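Side-chain contacts in putative cell adhesion protein (Bacteroides fragilis, PDB 4H40), which is probably a fimbrillin-like pilus subunit of a gut bacterium, with a likely role in cell adhesion: residues G22-I27 and T148-T153; I57-Y62 and T106-K111; Y76-A81 and G85-Y90. All coordinates share one frame; numbering follows the deposited sequence.

Interaction 1 (G22-I27 and T148-T153)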
ATOM      1  N   GLY B  22      33.485  -9.109  -4.840  1.00 62.98           N
ATOM      2  CA  GLY B  22      32.433  -8.480  -4.058  1.00 59.82           C
ATOM      3  C   GLY B  22      31.036  -8.884  -4.466  1.00 58.56           C
ATOM      4  O   GLY B  22      30.844  -9.908  -5.130  1.00 57.68           O
ATOM      5  N   TYR B  23      30.044  -8.107  -4.029  1.00 52.14           N
ATOM      6  CA  TYR B  23      28.675  -8.386  -4.411  1.00 50.23           C
ATOM      7  C   TYR B  23      27.864  -7.099  -4.558  1.00 54.16           C
ATOM      8  O   TYR B  23      28.214  -6.058  -3.996  1.00 54.45           O
ATOM      9  CB  TYR B  23      27.987  -9.373  -3.441  1.00 49.53           C
ATOM     10  CG  TYR B  23      27.530  -8.791  -2.121  1.00 48.85           C
ATOM     11  CD1 TYR B  23      28.408  -8.664  -1.052  1.00 51.12           C
ATOM     12  CD2 TYR B  23      26.198  -8.476  -1.906  1.00 49.14           C
ATOM     13  CE1 TYR B  23      27.973  -8.220   0.197  1.00 50.19           C
ATOM     14  CE2 TYR B  23      25.752  -8.009  -0.670  1.00 50.24           C
ATOM     15  CZ  TYR B  23      26.647  -7.867   0.379  1.00 59.89           C
ATOM     16  OH  TYR B  23      26.204  -7.400   1.601  1.00 60.39           O
ATOM     17  N   TYR B  24      26.799  -7.180  -5.366  1.00 49.51           N
ATOM     18  CA  TYR B  24      25.845  -6.106  -5.526  1.00 48.95           C
ATOM     19  C   TYR B  24      24.742  -6.382  -4.528  1.00 53.68           C
ATOM     20  O   TYR B  24      24.090  -7.438  -4.615  1.00 51.61           O
ATOM     21  CB  TYR B  24      25.307  -6.037  -6.958  1.00 50.07           C
ATOM     22  CG  TYR B  24      26.291  -5.515  -7.971  1.00 51.19           C
ATOM     23  CD1 TYR B  24      26.517  -4.148  -8.111  1.00 52.00           C
ATOM     24  CD2 TYR B  24      26.956  -6.383  -8.836  1.00 52.96           C
ATOM     25  CE1 TYR B  24      27.391  -3.656  -9.072  1.00 53.19           C
ATOM     26  CE2 TYR B  24      27.839  -5.903  -9.800  1.00 55.90           C
ATOM     27  CZ  TYR B  24      28.061  -4.536  -9.908  1.00 65.90           C
ATOM     28  OH  TYR B  24      28.928  -4.043 -10.855  1.00 72.49           O
ATOM     29  N   PRO B  25      24.585  -5.527  -3.496  1.00 51.15           N
ATOM     30  CA  PRO B  25      23.544  -5.793  -2.491  1.00 49.95           C
ATOM     31  C   PRO B  25      22.138  -5.545  -3.030  1.00 53.92           C
ATOM     32  O   PRO B  25      21.940  -4.830  -4.016  1.00 55.05           O
ATOM     33  CB  PRO B  25      23.890  -4.799  -1.382  1.00 51.91           C
ATOM     34  CG  PRO B  25      24.523  -3.672  -2.103  1.00 56.09           C
ATOM     35  CD  PRO B  25      25.306  -4.272  -3.206  1.00 52.43           C
ATOM     36  N   SER B  26      21.166  -6.113  -2.356  1.00 50.51           N
ATOM     37  CA  SER B  26      19.755  -5.957  -2.671  1.00 49.63           C
ATOM     38  C   SER B  26      19.325  -4.470  -2.540  1.00 54.61           C
ATOM     39  O   SER B  26      19.756  -3.809  -1.588  1.00 56.06           O
ATOM     40  CB  SER B  26      18.956  -6.836  -1.721  1.00 49.97           C
ATOM     41  OG  SER B  26      17.578  -6.705  -2.001  1.00 59.50           O
ATOM     42  N   ILE B  27      18.513  -3.949  -3.496  1.00 50.11           N
ATOM     43  CA  ILE B  27      18.009  -2.563  -3.489  1.00 50.76           C
ATOM     44  C   ILE B  27      16.488  -2.540  -3.669  1.00 58.08           C
ATOM     45  O   ILE B  27      15.883  -3.549  -4.011  1.00 57.35           O
ATOM     46  CB  ILE B  27      18.692  -1.656  -4.558  1.00 55.69           C
ATOM     47  CG1 ILE B  27      18.511  -2.185  -5.994  1.00 56.14           C
ATOM     48  CG2 ILE B  27      20.150  -1.324  -4.220  1.00 57.38           C
ATOM     49  CD1 ILE B  27      18.013  -1.093  -6.983  1.00 61.98           C
ATOM     50  N   THR B 148      25.901  -7.670 -17.465  1.00 58.84           N
ATOM     51  CA  THR B 148      27.260  -7.857 -17.980  1.00 60.02           C
ATOM     52  C   THR B 148      28.295  -7.910 -16.856  1.00 62.29           C
ATOM     53  O   THR B 148      29.242  -8.709 -16.920  1.00 63.36           O
ATOM     54  CB  THR B 148      27.616  -6.765 -19.011  1.00 72.80           C
ATOM     55  OG1 THR B 148      27.560  -5.476 -18.398  1.00 75.99           O
ATOM     56  CG2 THR B 148      26.702  -6.783 -20.222  1.00 73.75           C
ATOM     57  N   GLN B 149      28.094  -7.083 -15.819  1.00 55.95           N
ATOM     58  CA  GLN B 149      29.002  -6.943 -14.681  1.00 54.29           C
ATOM     59  C   GLN B 149      29.173  -8.261 -13.893  1.00 56.16           C
ATOM     60  O   GLN B 149      30.281  -8.553 -13.411  1.00 55.93           O
ATOM     61  CB  GLN B 149      28.497  -5.822 -13.748  1.00 54.05           C
ATOM     62  CG  GLN B 149      28.604  -4.403 -14.331  1.00 50.39           C
ATOM     63  CD  GLN B 149      27.416  -3.946 -15.166  1.00 69.22           C
ATOM     64  OE1 GLN B 149      26.381  -4.624 -15.301  1.00 64.71           O
ATOM     65  NE2 GLN B 149      27.526  -2.747 -15.716  1.00 56.28           N
ATOM     66  N   THR B 150      28.076  -9.050 -13.802  1.00 51.20           N
ATOM     67  CA  THR B 150      27.937 -10.286 -13.032  1.00 50.74           C
ATOM     68  C   THR B 150      27.916 -11.559 -13.907  1.00 57.15           C
ATOM     69  O   THR B 150      27.927 -12.676 -13.372  1.00 56.58           O
ATOM     70  CB  THR B 150      26.657 -10.213 -12.172  1.00 56.79           C
ATOM     71  OG1 THR B 150      25.505 -10.152 -13.016  1.00 60.39           O
ATOM     72  CG2 THR B 150      26.658  -9.040 -11.238  1.00 47.18           C
ATOM     73  N   ALA B 151      27.913 -11.393 -15.243  1.00 55.61           N
ATOM     74  CA  ALA B 151      27.901 -12.496 -16.215  1.00 55.28           C
ATOM     75  C   ALA B 151      29.125 -13.373 -16.069  1.00 58.82           C
ATOM     76  O   ALA B 151      30.196 -12.895 -15.662  1.00 60.37           O
ATOM     77  CB  ALA B 151      27.820 -11.950 -17.628  1.00 57.63           C
HETATM   78  N   MSE B 152      28.947 -14.666 -16.396  1.00 53.31           N
HETATM   79  CA  MSE B 152      29.953 -15.720 -16.350  1.00 52.79           C
HETATM   80  C   MSE B 152      31.136 -15.383 -17.249  1.00 62.19           C
HETATM   81  O   MSE B 152      30.957 -14.887 -18.363  1.00 63.27           O
HETATM   82  CB  MSE B 152      29.320 -17.057 -16.764  1.00 54.50           C
HETATM   83  CG  MSE B 152      30.313 -18.197 -16.895  1.00 61.85           C
HETATM   84 SE   MSE B 152      29.502 -19.869 -17.442  0.75 69.61          SE
HETATM   85  CE  MSE B 152      28.828 -19.337 -19.181  1.00 67.52           C
ATOM     86  N   THR B 153      32.348 -15.662 -16.753  1.00 61.73           N
ATOM     87  CA  THR B 153      33.582 -15.409 -17.482  1.00 63.20           C
ATOM     88  C   THR B 153      34.365 -16.686 -17.686  1.00 69.12           C
ATOM     89  O   THR B 153      34.148 -17.700 -17.015  1.00 67.47           O
ATOM     90  CB  THR B 153      34.439 -14.346 -16.770  1.00 71.56           C
ATOM     91  OG1 THR B 153      34.523 -14.637 -15.370  1.00 77.51           O
ATOM     92  CG2 THR B 153      33.902 -12.949 -16.977  1.00 67.83           C
TER
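Tyr-24 reaches from its short, weakly bonded strand across to the 148-153 loop, where it meets Gln-149 and Thr-150. From CB, which points toward the loop, CG lies opposite the carbonyl carbon (chi1 -73°), and this sends the ring outward to bridge a gap of 8.8 Å between CA of Tyr-24 and CA of Thr-150. Next along, CD2 of Tyr-24 comes 3.6 Å from the CG2 methyl of Thr-150. Tyr-24 CE2 touches the same methyl and lies 4.0 Å from Gln-149 CB; both aliphatic carbons approach the ring obliquely. At the tip, OH of Tyr-24 rests against the aliphatic start of the glutamine, 3.4 Å from Gln-149 CB and 3.5 Å from Gln-149 CG.

The glutamine crosses the tyrosine at roughly a right angle. Its chain bends at chi2 (87°), leading the amide away from the phenol, with the amide plane turned 78° from the ring. NE2 thus goes elsewhere, to the carbonyl of Gly-40. Thr-150 divides its branches in a similar way: the methyl takes the aromatic ring, and OG1 bonds to the carbonyl of Asp-144. What joins the two segments is therefore van der Waals contact between the phenol of Tyr-24 and aliphatic carbons of Gln-149 and Thr-150, though all three carry polar groups.

There are no helices nearby. Strand 23-24 runs parallel to strand 177-190, and Ile-178 of that strand touches both Tyr-24 and Thr-150. Ile-48 and Pro-176 flank the tyrosine too, so the ring spans from this strand pair to the loop that leads from strand 141-142 into strand 153-157.

Interaction 2 (I57-Y62 and T106-K111)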
ATOM      1  N   ILE B  57      31.970 -19.203  -0.479  1.00 59.89           N
ATOM      2  CA  ILE B  57      31.718 -19.145  -1.913  1.00 58.53           C
ATOM      3  C   ILE B  57      32.097 -20.489  -2.501  1.00 60.48           C
ATOM      4  O   ILE B  57      33.054 -21.096  -2.037  1.00 62.66           O
ATOM      5  CB  ILE B  57      32.400 -17.951  -2.675  1.00 62.10           C
ATOM      6  CG1 ILE B  57      33.906 -18.082  -2.793  1.00 64.87           C
ATOM      7  CG2 ILE B  57      32.024 -16.581  -2.133  1.00 62.48           C
ATOM      8  CD1 ILE B  57      34.324 -18.292  -4.188  1.00 77.75           C
ATOM      9  N   ARG B  58      31.340 -20.966  -3.487  1.00 55.45           N
ATOM     10  CA  ARG B  58      31.644 -22.169  -4.260  1.00 57.24           C
ATOM     11  C   ARG B  58      32.094 -21.780  -5.662  1.00 61.17           C
ATOM     12  O   ARG B  58      31.392 -21.060  -6.369  1.00 59.29           O
ATOM     13  CB  ARG B  58      30.461 -23.147  -4.362  1.00 57.00           C
ATOM     14  CG  ARG B  58      30.709 -24.268  -5.401  1.00 62.11           C
ATOM     15  CD  ARG B  58      29.697 -25.390  -5.381  1.00 66.98           C
ATOM     16  NE  ARG B  58      29.554 -25.971  -4.047  1.00 72.40           N
ATOM     17  CZ  ARG B  58      30.283 -26.973  -3.567  1.00 84.47           C
ATOM     18  NH1 ARG B  58      31.212 -27.549  -4.317  1.00 77.69           N
ATOM     19  NH2 ARG B  58      30.078 -27.414  -2.335  1.00 70.25           N
ATOM     20  N   LEU B  59      33.233 -22.296  -6.071  1.00 60.16           N
ATOM     21  CA  LEU B  59      33.746 -22.083  -7.405  1.00 61.64           C
ATOM     22  C   LEU B  59      33.345 -23.309  -8.219  1.00 66.47           C
ATOM     23  O   LEU B  59      33.742 -24.412  -7.857  1.00 67.99           O
ATOM     24  CB  LEU B  59      35.270 -21.887  -7.306  1.00 64.09           C
ATOM     25  CG  LEU B  59      36.026 -21.322  -8.499  1.00 70.31           C
ATOM     26  CD1 LEU B  59      35.700 -19.871  -8.726  1.00 68.81           C
ATOM     27  CD2 LEU B  59      37.496 -21.414  -8.247  1.00 75.57           C
ATOM     28  N   VAL B  60      32.446 -23.128  -9.223  1.00 63.27           N
ATOM     29  CA  VAL B  60      31.910 -24.164 -10.131  1.00 64.75           C
ATOM     30  C   VAL B  60      32.694 -24.047 -11.443  1.00 72.32           C
ATOM     31  O   VAL B  60      32.661 -22.982 -12.075  1.00 71.54           O
ATOM     32  CB  VAL B  60      30.363 -24.052 -10.372  1.00 66.63           C
ATOM     33  CG1 VAL B  60      29.832 -25.236 -11.183  1.00 67.94           C
ATOM     34  CG2 VAL B  60      29.582 -23.893  -9.067  1.00 64.35           C
ATOM     35  N   VAL B  61      33.420 -25.120 -11.829  1.00 71.27           N
ATOM     36  CA  VAL B  61      34.255 -25.123 -13.030  1.00 72.46           C
ATOM     37  C   VAL B  61      33.604 -25.946 -14.151  1.00 79.40           C
ATOM     38  O   VAL B  61      33.024 -27.001 -13.897  1.00 80.95           O
ATOM     39  CB  VAL B  61      35.692 -25.608 -12.714  1.00 77.48           C
ATOM     40  CG1 VAL B  61      36.545 -25.735 -13.973  1.00 79.40           C
ATOM     41  CG2 VAL B  61      36.368 -24.673 -11.722  1.00 75.83           C
ATOM     42  N   TYR B  62      33.704 -25.421 -15.386  1.00 77.13           N
ATOM     43  CA  TYR B  62      33.235 -26.020 -16.639  1.00 79.61           C
ATOM     44  C   TYR B  62      34.373 -26.053 -17.670  1.00 86.83           C
ATOM     45  O   TYR B  62      35.264 -25.208 -17.601  1.00 86.97           O
ATOM     46  CB  TYR B  62      32.044 -25.234 -17.217  1.00 79.03           C
ATOM     47  CG  TYR B  62      30.872 -25.074 -16.274  1.00 78.31           C
ATOM     48  CD1 TYR B  62      30.783 -23.979 -15.424  1.00 77.46           C
ATOM     49  CD2 TYR B  62      29.822 -25.989 -16.272  1.00 79.55           C
ATOM     50  CE1 TYR B  62      29.701 -23.822 -14.559  1.00 76.85           C
ATOM     51  CE2 TYR B  62      28.722 -25.830 -15.429  1.00 78.09           C
ATOM     52  CZ  TYR B  62      28.663 -24.743 -14.578  1.00 83.75           C
ATOM     53  OH  TYR B  62      27.581 -24.591 -13.741  1.00 83.48           O
ATOM     54  N   THR B 106      42.964 -27.165   1.469  1.00109.47           N
ATOM     55  CA  THR B 106      43.605 -27.838   0.344  1.00110.42           C
ATOM     56  C   THR B 106      43.459 -26.933  -0.892  1.00108.58           C
ATOM     57  O   THR B 106      42.327 -26.698  -1.337  1.00106.10           O
ATOM     58  CB  THR B 106      43.007 -29.254   0.168  1.00123.34           C
ATOM     59  OG1 THR B 106      43.149 -29.985   1.390  1.00127.54           O
ATOM     60  CG2 THR B 106      43.649 -30.036  -0.982  1.00126.06           C
ATOM     61  N   PRO B 107      44.580 -26.402  -1.445  1.00103.32           N
ATOM     62  CA  PRO B 107      44.461 -25.512  -2.619  1.00 99.78           C
ATOM     63  C   PRO B 107      43.949 -26.208  -3.875  1.00100.15           C
ATOM     64  O   PRO B 107      44.205 -27.398  -4.072  1.00102.21           O
ATOM     65  CB  PRO B 107      45.883 -24.980  -2.846  1.00103.98           C
ATOM     66  CG  PRO B 107      46.761 -25.704  -1.939  1.00112.16           C
ATOM     67  CD  PRO B 107      45.985 -26.581  -1.025  1.00108.00           C
ATOM     68  N   LEU B 108      43.213 -25.447  -4.715  1.00 91.60           N
ATOM     69  CA  LEU B 108      42.694 -25.921  -5.994  1.00 90.37           C
ATOM     70  C   LEU B 108      43.797 -25.852  -7.039  1.00 96.00           C
ATOM     71  O   LEU B 108      44.293 -24.765  -7.348  1.00 95.84           O
ATOM     72  CB  LEU B 108      41.444 -25.117  -6.453  1.00 86.34           C
ATOM     73  CG  LEU B 108      41.045 -25.153  -7.955  1.00 89.35           C
ATOM     74  CD1 LEU B 108      40.409 -26.476  -8.354  1.00 90.04           C
ATOM     75  CD2 LEU B 108      40.088 -24.075  -8.255  1.00 87.43           C
ATOM     76  N   TYR B 109      44.192 -27.021  -7.557  1.00 93.50           N
ATOM     77  CA  TYR B 109      45.157 -27.145  -8.636  1.00 95.05           C
ATOM     78  C   TYR B 109      44.397 -27.590  -9.880  1.00 97.76           C
ATOM     79  O   TYR B 109      43.579 -28.519  -9.818  1.00 96.21           O
ATOM     80  CB  TYR B 109      46.295 -28.119  -8.293  1.00 99.86           C
ATOM     81  CG  TYR B 109      47.212 -27.649  -7.186  1.00101.76           C
ATOM     82  CD1 TYR B 109      46.954 -27.970  -5.855  1.00103.88           C
ATOM     83  CD2 TYR B 109      48.375 -26.946  -7.470  1.00103.43           C
ATOM     84  CE1 TYR B 109      47.823 -27.583  -4.833  1.00105.85           C
ATOM     85  CE2 TYR B 109      49.248 -26.547  -6.457  1.00105.75           C
ATOM     86  CZ  TYR B 109      48.961 -26.856  -5.135  1.00112.13           C
ATOM     87  OH  TYR B 109      49.818 -26.484  -4.121  1.00113.48           O
HETATM   88  N   MSE B 110      44.638 -26.893 -10.999  1.00 94.77           N
HETATM   89  CA  MSE B 110      43.989 -27.164 -12.288  1.00 94.08           C
HETATM   90  C   MSE B 110      45.003 -27.366 -13.417  1.00102.50           C
HETATM   91  O   MSE B 110      46.092 -26.777 -13.374  1.00103.74           O
HETATM   92  CB  MSE B 110      43.041 -26.010 -12.660  1.00 91.92           C
HETATM   93  CG  MSE B 110      41.827 -25.930 -11.769  1.00 95.41           C
HETATM   94 SE   MSE B 110      40.367 -24.976 -12.579  0.75 98.70          SE
HETATM   95  CE  MSE B 110      40.641 -23.312 -11.811  1.00 92.98           C
ATOM     96  N   LYS B 111      44.640 -28.175 -14.446  1.00100.70           N
ATOM     97  CA  LYS B 111      45.526 -28.299 -15.607  1.00103.17           C
ATOM     98  C   LYS B 111      45.338 -27.067 -16.498  1.00104.41           C
ATOM     99  O   LYS B 111      44.349 -26.343 -16.343  1.00101.36           O
ATOM    100  CB  LYS B 111      45.405 -29.617 -16.434  1.00108.34           C
ATOM    101  CG  LYS B 111      44.122 -30.456 -16.482  1.00116.74           C
ATOM    102  CD  LYS B 111      44.462 -31.825 -17.062  1.00126.76           C
ATOM    103  CE  LYS B 111      43.461 -32.892 -16.730  1.00133.37           C
ATOM    104  NZ  LYS B 111      44.024 -34.232 -17.017  1.00144.30           N
TER
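Two layers of a beta sandwich meet where Leu-59 and Val-61 of strand 56-62 face Leu-108 and Met-110 of strand 108-110. The backbones stand well apart, with CA of Leu-59 9.8 Å from CA of Leu-108 and CA of Val-61 10.0 Å from CA of Met-110. Side chains fill that interval, every second residue of each strand pointing inward.

The leucines meet methyl to methyl: CD2 of Leu-59 lies 3.7 Å from CD2 of Leu-108, and the two side chains cross at about a right angle. In each, CG extends opposite the backbone N (chi1 -166° in Leu-59, 160° in Leu-108), which carries the branched end out from the strand to the middle of the interface.

The second pair is less symmetrical. Met-110, modelled as selenomethionine, brings its selenium up to the fork of Val-61, with SE 4.1 Å from CG1 and equally 4.1 Å from CG2. The valine thus offers both branches to one large, polarisable atom. The bend at chi3 (-97°) leaves SE, rather than the terminal CE, nearest the valine.

All four residues are buried. Ile-16 of strand 14-19 touches both Leu-108 and Met-110, and Tyr-72 packs on Val-61 and Met-110. On the other layer, Leu-59 is backed by Ile-119 of strand 113-121.

The interface is purely apolar, and the strands share no sheet: 56-62 pairs with 74-79 and 113-121, whereas 108-110 pairs with 14-19. This is the face-to-face layering of a beta sandwich, consistent with a fimbrillin-like protein of the transthyretin clan.

Interaction 3 (Y76-A81 and G85-Y90); sequences YLVRNA and GSSLLY
Val-78 and Leu-89 sit directly opposite each other on adjoining antiparallel strands and form, with Tyr-76, the closely packed side of this hairpin. They are a non-hydrogen-bonded pair whose side chains lie alongside each other and point the same way, with Val-78 CG2 3.7 Å from Leu-89 CD2. Next to them the Tyr-76 ring leans obliquely over the partner strand, Tyr-76 CD2 coming 4.0 Å from Leu-89 CB. Pro-18 of strand 14-19 touches both Tyr-76 and Leu-89, closing this face against the neighbouring layer.

The backbone is fixed by two hydrogen-bonded pairs. Leu-77 N gives to Tyr-90 O at 2.7 Å, and Tyr-90 N returns a bond to Leu-77 O. Arg-79 and Leu-88 exchange a second two, with Leu-88 N 2.8 Å from Arg-79 O.

The opposite face, with Leu-77, Arg-79, Leu-88 and Tyr-90, is looser and more open to solvent. Tyr-90 sets its ring edge near Leu-77 O and reaches diagonally to Arg-79, whose CB lies 3.6 Å from Tyr-90 CE1. The side chains cross at about a right angle, and CB and CG of Arg-79 are the atoms that meet the ring. The guanidinium of Arg-79 leaves for Asp-53, making a salt bridge through NH1. Toward the turn, Leu-88 CD1 lies 3.9 Å from Ala-81 CB, and Asn-80, the centre of an inverse gamma turn, makes a CA-H...O contact with Ser-86 O. A regular antiparallel ladder with Tyr-76, Val-78 and Leu-89 turned inward and a more exposed outer face is that of an amphipathic beta hairpin at the surface of a beta sandwich.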
ATOM      1  N   TYR B  76      35.335 -21.896  -0.591  1.00 69.88           N
ATOM      2  CA  TYR B  76      36.247 -20.963   0.084  1.00 70.97           C
ATOM      3  C   TYR B  76      35.586 -20.240   1.240  1.00 73.21           C
ATOM      4  O   TYR B  76      34.379 -20.022   1.196  1.00 70.98           O
ATOM      5  CB  TYR B  76      36.796 -19.925  -0.906  1.00 71.53           C
ATOM      6  CG  TYR B  76      37.711 -20.519  -1.946  1.00 75.17           C
ATOM      7  CD1 TYR B  76      37.204 -21.042  -3.135  1.00 77.16           C
ATOM      8  CD2 TYR B  76      39.089 -20.539  -1.759  1.00 78.38           C
ATOM      9  CE1 TYR B  76      38.044 -21.594  -4.101  1.00 80.34           C
ATOM     10  CE2 TYR B  76      39.940 -21.099  -2.716  1.00 81.18           C
ATOM     11  CZ  TYR B  76      39.411 -21.622  -3.889  1.00 86.60           C
ATOM     12  OH  TYR B  76      40.225 -22.128  -4.872  1.00 88.87           O
ATOM     13  N   LEU B  77      36.373 -19.877   2.274  1.00 70.16           N
ATOM     14  CA  LEU B  77      35.887 -19.110   3.419  1.00 69.09           C
ATOM     15  C   LEU B  77      36.375 -17.670   3.272  1.00 73.16           C
ATOM     16  O   LEU B  77      37.535 -17.436   2.919  1.00 73.80           O
ATOM     17  CB  LEU B  77      36.324 -19.727   4.761  1.00 71.18           C
ATOM     18  CG  LEU B  77      35.845 -19.008   6.030  1.00 74.22           C
ATOM     19  CD1 LEU B  77      34.362 -19.213   6.270  1.00 72.64           C
ATOM     20  CD2 LEU B  77      36.609 -19.459   7.224  1.00 75.75           C
ATOM     21  N   VAL B  78      35.469 -16.717   3.472  1.00 69.02           N
ATOM     22  CA  VAL B  78      35.771 -15.293   3.335  1.00 68.92           C
ATOM     23  C   VAL B  78      36.221 -14.738   4.687  1.00 75.66           C
ATOM     24  O   VAL B  78      35.573 -14.982   5.711  1.00 75.05           O
ATOM     25  CB  VAL B  78      34.551 -14.494   2.769  1.00 69.99           C
ATOM     26  CG1 VAL B  78      34.841 -12.990   2.663  1.00 69.56           C
ATOM     27  CG2 VAL B  78      34.078 -15.050   1.428  1.00 69.06           C
ATOM     28  N   ARG B  79      37.327 -13.991   4.673  1.00 74.74           N
ATOM     29  CA  ARG B  79      37.866 -13.264   5.816  1.00 76.72           C
ATOM     30  C   ARG B  79      38.369 -11.924   5.304  1.00 82.18           C
ATOM     31  O   ARG B  79      39.292 -11.871   4.481  1.00 82.42           O
ATOM     32  CB  ARG B  79      38.967 -14.029   6.594  1.00 80.58           C
ATOM     33  CG  ARG B  79      38.519 -15.265   7.382  1.00 90.31           C
ATOM     34  CD  ARG B  79      37.511 -15.014   8.496  1.00 97.00           C
ATOM     35  NE  ARG B  79      36.932 -16.281   8.947  1.00108.76           N
ATOM     36  CZ  ARG B  79      35.839 -16.398   9.693  1.00128.25           C
ATOM     37  NH1 ARG B  79      35.175 -15.316  10.085  1.00118.55           N
ATOM     38  NH2 ARG B  79      35.393 -17.598  10.043  1.00118.64           N
ATOM     39  N   ASN B  80      37.717 -10.840   5.761  1.00 79.46           N
ATOM     40  CA  ASN B  80      38.049  -9.463   5.402  1.00 80.33           C
ATOM     41  C   ASN B  80      39.307  -9.038   6.168  1.00 88.77           C
ATOM     42  O   ASN B  80      39.298  -8.081   6.950  1.00 88.60           O
ATOM     43  CB  ASN B  80      36.854  -8.537   5.657  1.00 76.74           C
ATOM     44  CG  ASN B  80      35.722  -8.701   4.669  1.00 88.71           C
ATOM     45  OD1 ASN B  80      35.795  -9.451   3.687  1.00 86.49           O
ATOM     46  ND2 ASN B  80      34.647  -7.981   4.900  1.00 77.32           N
ATOM     47  N   ALA B  81      40.405  -9.775   5.899  1.00 89.31           N
ATOM     48  CA  ALA B  81      41.697  -9.626   6.538  1.00 93.65           C
ATOM     49  C   ALA B  81      42.753  -8.993   5.618  1.00103.68           C
ATOM     50  O   ALA B  81      43.869  -8.778   6.076  1.00106.58           O
ATOM     51  CB  ALA B  81      42.174 -10.986   7.021  1.00 95.68           C
ATOM     52  N   GLY B  85      41.128  -3.655   5.101  1.00102.86           N
ATOM     53  CA  GLY B  85      39.931  -4.454   5.347  1.00 97.72           C
ATOM     54  C   GLY B  85      39.405  -5.269   4.176  1.00 95.12           C
ATOM     55  O   GLY B  85      38.288  -5.775   4.271  1.00 90.97           O
ATOM     56  N   SER B  86      40.207  -5.424   3.075  1.00 91.13           N
ATOM     57  CA  SER B  86      39.905  -6.208   1.861  1.00 88.30           C
ATOM     58  C   SER B  86      39.592  -7.689   2.155  1.00 87.42           C
ATOM     59  O   SER B  86      40.034  -8.227   3.169  1.00 86.97           O
ATOM     60  CB  SER B  86      41.077  -6.147   0.888  1.00 95.06           C
ATOM     61  OG  SER B  86      41.148  -4.883   0.254  1.00108.46           O
ATOM     62  N   SER B  87      38.848  -8.342   1.250  1.00 79.72           N
ATOM     63  CA  SER B  87      38.493  -9.752   1.390  1.00 76.86           C
ATOM     64  C   SER B  87      39.640 -10.691   0.941  1.00 79.42           C
ATOM     65  O   SER B  87      40.349 -10.396  -0.036  1.00 78.33           O
ATOM     66  CB  SER B  87      37.231 -10.065   0.595  1.00 75.69           C
ATOM     67  OG  SER B  87      36.132  -9.293   1.048  1.00 81.29           O
ATOM     68  N   LEU B  88      39.798 -11.830   1.682  1.00 75.39           N
ATOM     69  CA  LEU B  88      40.728 -12.930   1.388  1.00 76.83           C
ATOM     70  C   LEU B  88      39.965 -14.268   1.376  1.00 78.38           C
ATOM     71  O   LEU B  88      39.112 -14.483   2.247  1.00 76.55           O
ATOM     72  CB  LEU B  88      41.900 -12.970   2.380  1.00 80.13           C
ATOM     73  CG  LEU B  88      42.767 -11.698   2.483  1.00 86.44           C
ATOM     74  CD1 LEU B  88      43.794 -11.842   3.556  1.00 89.49           C
ATOM     75  CD2 LEU B  88      43.434 -11.344   1.153  1.00 88.52           C
ATOM     76  N   LEU B  89      40.246 -15.145   0.380  1.00 74.69           N
ATOM     77  CA  LEU B  89      39.535 -16.431   0.192  1.00 73.03           C
ATOM     78  C   LEU B  89      40.393 -17.642   0.585  1.00 81.89           C
ATOM     79  O   LEU B  89      41.450 -17.897  -0.016  1.00 84.32           O
ATOM     80  CB  LEU B  89      39.047 -16.569  -1.259  1.00 71.28           C
ATOM     81  CG  LEU B  89      38.092 -15.475  -1.755  1.00 72.64           C
ATOM     82  CD1 LEU B  89      37.976 -15.486  -3.268  1.00 72.87           C
ATOM     83  CD2 LEU B  89      36.727 -15.623  -1.149  1.00 69.37           C
ATOM     84  N   TYR B  90      39.931 -18.384   1.608  1.00 79.00           N
ATOM     85  CA  TYR B  90      40.652 -19.529   2.155  1.00 81.68           C
ATOM     86  C   TYR B  90      39.985 -20.850   1.808  1.00 85.88           C
ATOM     87  O   TYR B  90      38.831 -21.054   2.178  1.00 84.38           O
ATOM     88  CB  TYR B  90      40.776 -19.412   3.681  1.00 83.98           C
ATOM     89  CG  TYR B  90      41.511 -18.173   4.134  1.00 87.31           C
ATOM     90  CD1 TYR B  90      40.829 -16.985   4.375  1.00 87.47           C
ATOM     91  CD2 TYR B  90      42.893 -18.191   4.344  1.00 90.89           C
ATOM     92  CE1 TYR B  90      41.505 -15.834   4.782  1.00 90.57           C
ATOM     93  CE2 TYR B  90      43.580 -17.048   4.750  1.00 92.50           C
ATOM     94  CZ  TYR B  90      42.881 -15.874   4.978  1.00 99.41           C
ATOM     95  OH  TYR B  90      43.557 -14.752   5.397  1.00101.73           O
TER

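Interactions 2 and 3 share a neighbourhood: strands 56-62 and 74-79 are paired in one sheet, and Tyr-76 OH packs 3.6 Å from Leu-108 CB, so the hairpin's inner face runs on into the buried interface. Interaction 2 joins layers through side chains alone, while interaction 3 joins neighbouring strands mainly through backbone hydrogen bonds and leaves its outer face partly exposed to solvent. Interaction 1, about 20 Å from interaction 2 between centres, is also buried but ties a strand to a loop, mixing an aromatic ring with the carbon parts of polar residues. Along the chain the three are nested, 3 inside 2 inside 1.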